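3-phytase (Klebsiella pneumoniae, PDB 2WNH) probably hydrolyses phosphate groups from phytate (inositol hexakisphosphate), beginning at the 3-position, as a member of the histidine acid phosphatase family. Local coordinates at residues B[131-136]-B[263-268]; B[240-245]-B[312-317]. The protein carries 3 engineered substitutions. All blocks are in the same frame, centred on the assembly; numbering follows the deposited sequence.

Contact 1. Residues B[131-136]-B[263-268]; sequences FQTDKF and GSVLLN
T133 meets V265 at a kink in helix 256-274, and its hydroxyl uses a carbonyl that the kink has released. V265 N and L266 N both lack the regular helical bond to the carbonyl four residues back. For L266 that carbonyl would be R262 O. L266 N has a weak bond to G263 O in its place, and R262 O accepts a hydrogen bond from T133 OG1 instead.

The chi1 of T133 (53°) sends its two branches to different partners. OG1 stands between the backbone N and the carbonyl carbon and reaches R262. The methyl CG2 lies beside the backbone N and presses on V265. T133 CG2 and V265 CG1 are 3.5 Å apart, a tight methyl contact. The two side chains run alongside each other in opposite directions.

F131 and L266 make a second apolar contact, at a longer distance. The CB of F131 points away from the helix, but its ring swings back. F131 CE1 comes to 4.0 Å from L266 CD1, and the side chains pass at a slant. Strand 284-289 backs both residues, through A289 under F131 and L287 under L266, while L266 also touches N293 and V297 of helix 291-301. N293 ND2 bonds to F131 O.

The loop is shaped by an inverse gamma turn centred on Q132 and a short 3-10 turn at 133-135. All four touching residues are buried, and the two segments together bury 160 Å² of surface. The arrangement places a loop beside a kinked helix that packs on the central mixed sheet, within the alpha/beta domain of the histidine acid phosphatase fold.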
# COMPACT_ATOMS: atom_id res chain seq x y z
N PHE B 131 36.29 5.18 14.71
CA PHE B 131 35.89 3.92 15.32
C PHE B 131 37.03 2.98 15.74
O PHE B 131 37.06 2.51 16.87
CB PHE B 131 34.91 3.18 14.39
CG PHE B 131 33.75 4.03 13.92
CD1 PHE B 131 32.92 4.70 14.82
CD2 PHE B 131 33.46 4.11 12.56
CE1 PHE B 131 31.84 5.47 14.36
CE2 PHE B 131 32.36 4.84 12.10
CZ PHE B 131 31.57 5.53 12.99
N GLN B 132 37.95 2.70 14.81
CA GLN B 132 39.13 1.85 15.06
C GLN B 132 40.24 2.75 15.58
O GLN B 132 41.30 2.87 14.97
CB GLN B 132 39.56 1.14 13.78
CG GLN B 132 38.66 -0.05 13.40
CD GLN B 132 37.28 0.36 12.89
OE1 GLN B 132 37.17 1.25 12.04
NE2 GLN B 132 36.22 -0.28 13.40
N THR B 133 39.97 3.40 16.71
CA THR B 133 40.85 4.43 17.26
C THR B 133 42.18 3.86 17.79
O THR B 133 43.17 4.58 17.94
CB THR B 133 40.14 5.26 18.34
OG1 THR B 133 39.59 4.38 19.34
CG2 THR B 133 39.04 6.09 17.72
N ASP B 134 42.20 2.56 18.04
CA ASP B 134 43.45 1.91 18.45
C ASP B 134 44.41 1.74 17.27
O ASP B 134 45.54 1.26 17.44
CB ASP B 134 43.16 0.58 19.17
CG ASP B 134 42.33 -0.40 18.34
OD1 ASP B 134 41.75 -0.00 17.29
OD2 ASP B 134 42.26 -1.58 18.73
N LYS B 135 43.99 2.16 16.08
CA LYS B 135 44.82 2.02 14.88
C LYS B 135 45.44 3.34 14.42
O LYS B 135 46.07 3.38 13.36
CB LYS B 135 44.01 1.39 13.72
CG LYS B 135 43.35 0.04 14.03
CD LYS B 135 44.36 -1.03 14.47
CE LYS B 135 43.65 -2.24 15.08
NZ LYS B 135 44.64 -3.17 15.72
N PHE B 136 45.27 4.41 15.19
CA PHE B 136 45.77 5.73 14.80
C PHE B 136 46.56 6.36 15.94
O PHE B 136 46.14 6.31 17.10
CB PHE B 136 44.60 6.64 14.37
CG PHE B 136 43.85 6.13 13.16
CD1 PHE B 136 42.79 5.24 13.32
CD2 PHE B 136 44.22 6.54 11.88
CE1 PHE B 136 42.10 4.75 12.21
CE2 PHE B 136 43.53 6.07 10.75
CZ PHE B 136 42.47 5.16 10.92
N GLY B 263 37.87 7.44 22.74
CA GLY B 263 36.53 7.95 22.43
C GLY B 263 36.40 9.45 22.21
O GLY B 263 35.35 9.91 21.76
N SER B 264 37.44 10.24 22.52
CA SER B 264 37.32 11.70 22.36
C SER B 264 37.07 12.14 20.93
O SER B 264 36.32 13.08 20.70
CB SER B 264 38.56 12.43 22.90
OG SER B 264 38.61 12.35 24.32
N VAL B 265 37.70 11.47 19.97
CA VAL B 265 37.56 11.82 18.56
C VAL B 265 36.09 11.68 18.10
O VAL B 265 35.58 12.50 17.33
CB VAL B 265 38.54 11.00 17.69
CG1 VAL B 265 38.21 9.50 17.74
CG2 VAL B 265 38.62 11.53 16.26
N LEU B 266 35.41 10.66 18.63
CA LEU B 266 34.04 10.36 18.24
C LEU B 266 33.06 11.29 18.94
O LEU B 266 32.14 11.83 18.32
CB LEU B 266 33.71 8.89 18.54
CG LEU B 266 32.29 8.38 18.22
CD1 LEU B 266 31.86 8.69 16.76
CD2 LEU B 266 32.22 6.86 18.50
N LEU B 267 33.22 11.48 20.24
CA LEU B 267 32.32 12.41 20.89
C LEU B 267 32.49 13.80 20.27
O LEU B 267 31.49 14.49 20.01
CB LEU B 267 32.51 12.46 22.41
CG LEU B 267 31.64 13.51 23.15
CD1 LEU B 267 30.14 13.29 22.94
CD2 LEU B 267 31.92 13.49 24.64
N ASN B 268 33.73 14.21 20.05
CA ASN B 268 33.96 15.50 19.41
C ASN B 268 33.23 15.67 18.06
O ASN B 268 32.62 16.74 17.79
CB ASN B 268 35.45 15.76 19.23
CG ASN B 268 35.73 17.16 18.76
OD1 ASN B 268 35.35 18.14 19.42
ND2 ASN B 268 36.37 17.27 17.61

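Contact 2. Residues B[240-245]-B[312-317]; sequences ALLPLL and RGNIPP
N314 is the residue of 312-317 that touches L242 and L245, and two residues lead up to it. R312 tethers the loop to helix 243-250: NH2 forms a salt bridge with D250, and O bonds to T246 OG1. G313 follows with positive phi (75°).

N314 then extends its side chain toward the leucines, with CG anti to the backbone N (chi1 -174°). The amide nitrogen sits against methyl groups. N314 ND2 is 3.8 Å from L245 CD2. It is 3.9 Å from L242 CD2, and L242 CD1 is slightly farther. These are van der Waals contacts. L242 crosses N314 at about a right angle, L245 at a slant. The other end of the amide has a polar partner, since OD1 accepts from R215 NH1 of helix 204-219. That bond helps fix which end of the amide faces the leucines.

Within the histidine acid phosphatase fold, the contact joins the first part of helix 243-250 and the residues leading into it to the loop before strand 320-328 of the central sheet. All three touching residues are buried, and the two segments together bury 95 Å² of surface.

I315 comes next along the loop. Its side chain does not touch 240-245, and its O bonds to R24 NH1, from the residue that begins the RHGXRXP family motif.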
# COMPACT_ATOMS: atom_id res chain seq x y z
N ALA B 240 19.70 -11.60 35.13
CA ALA B 240 20.46 -11.96 36.33
C ALA B 240 21.96 -12.12 36.09
O ALA B 240 22.74 -12.00 37.04
CB ALA B 240 19.89 -13.24 36.93
N LEU B 241 22.37 -12.39 34.85
CA LEU B 241 23.78 -12.58 34.51
C LEU B 241 24.50 -11.28 34.16
O LEU B 241 25.73 -11.24 34.16
CB LEU B 241 23.94 -13.57 33.35
CG LEU B 241 23.34 -14.95 33.60
CD1 LEU B 241 23.37 -15.80 32.34
CD2 LEU B 241 24.09 -15.64 34.74
N LEU B 242 23.73 -10.24 33.82
CA LEU B 242 24.28 -9.03 33.20
C LEU B 242 25.21 -8.21 34.10
O LEU B 242 26.08 -7.48 33.60
CB LEU B 242 23.15 -8.15 32.63
CG LEU B 242 22.38 -8.76 31.46
CD1 LEU B 242 21.24 -7.82 31.03
CD2 LEU B 242 23.30 -9.13 30.28
N PRO B 243 25.06 -8.34 35.42
CA PRO B 243 25.97 -7.67 36.36
C PRO B 243 27.46 -7.93 36.05
O PRO B 243 28.31 -7.06 36.25
CB PRO B 243 25.61 -8.08 37.78
N LEU B 244 27.79 -9.12 35.54
CA LEU B 244 29.17 -9.42 35.15
C LEU B 244 29.63 -8.58 33.96
O LEU B 244 30.79 -8.22 33.84
CB LEU B 244 29.32 -10.91 34.84
CG LEU B 244 29.40 -11.82 36.07
CD1 LEU B 244 29.26 -13.30 35.66
CD2 LEU B 244 30.72 -11.59 36.78
N LEU B 245 28.70 -8.30 33.06
CA LEU B 245 29.03 -7.55 31.87
C LEU B 245 29.24 -6.08 32.25
O LEU B 245 30.20 -5.47 31.80
CB LEU B 245 27.92 -7.74 30.82
CG LEU B 245 28.16 -7.29 29.38
CD1 LEU B 245 29.38 -7.94 28.75
CD2 LEU B 245 26.87 -7.64 28.59
N ARG B 312 23.01 -1.79 34.75
CA ARG B 312 23.51 -0.42 34.54
C ARG B 312 24.43 -0.34 33.34
O ARG B 312 25.39 -1.11 33.23
CB ARG B 312 24.26 0.09 35.79
CG ARG B 312 24.88 1.48 35.61
CD ARG B 312 25.47 2.02 36.93
NE ARG B 312 26.33 1.02 37.58
CZ ARG B 312 27.57 0.71 37.22
NH1 ARG B 312 28.16 1.33 36.20
NH2 ARG B 312 28.23 -0.23 37.88
N GLY B 313 24.12 0.60 32.44
CA GLY B 313 24.96 0.89 31.30
C GLY B 313 24.96 -0.08 30.15
O GLY B 313 25.72 0.13 29.18
N ASN B 314 24.15 -1.14 30.24
CA ASN B 314 24.11 -2.18 29.21
C ASN B 314 23.79 -1.56 27.84
O ASN B 314 22.95 -0.66 27.75
CB ASN B 314 23.08 -3.26 29.54
CG ASN B 314 23.12 -4.41 28.58
OD1 ASN B 314 22.51 -4.37 27.51
ND2 ASN B 314 23.83 -5.46 28.95
N ILE B 315 24.49 -2.03 26.81
CA ILE B 315 24.30 -1.57 25.43
C ILE B 315 23.83 -2.75 24.54
O ILE B 315 24.65 -3.52 24.02
CB ILE B 315 25.63 -0.93 24.88
CG1 ILE B 315 26.14 0.20 25.78
CG2 ILE B 315 25.48 -0.45 23.41
CD1 ILE B 315 27.70 0.35 25.74
N PRO B 316 22.50 -2.92 24.38
CA PRO B 316 21.94 -4.01 23.57
C PRO B 316 22.21 -3.90 22.08
O PRO B 316 22.50 -2.82 21.56
CB PRO B 316 20.43 -3.90 23.84
CG PRO B 316 20.33 -3.22 25.19
CD PRO B 316 21.43 -2.18 25.08
N PRO B 317 22.14 -5.03 21.37
CA PRO B 317 22.29 -4.95 19.90
C PRO B 317 21.25 -4.02 19.27
O PRO B 317 20.07 -4.03 19.68
CB PRO B 317 22.06 -6.40 19.45
CG PRO B 317 21.31 -7.04 20.61
CD PRO B 317 21.91 -6.41 21.83

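How the contacts relate
From the N terminus the segments come in the order 131-136, 240-245, 263-268 and 312-317. Contact 1 opens first and closes a loop of 126 residues at 263-268. Contact 2 opens within that loop and closes at 312-317, with 66 residues between its two segments. The two loops therefore cross. Helix 243-250 and helix 256-274 follow each other in the chain. Contact 1 ties the loop after helix 99-112 to helix 256-274. Contact 2 ties the first part of helix 243-250, with the residues just before it, to the loop before strand 320-328. Their centres are about 23 Å apart, on opposite sides of the chain's centre, and their nearest atoms are about 11 Å apart.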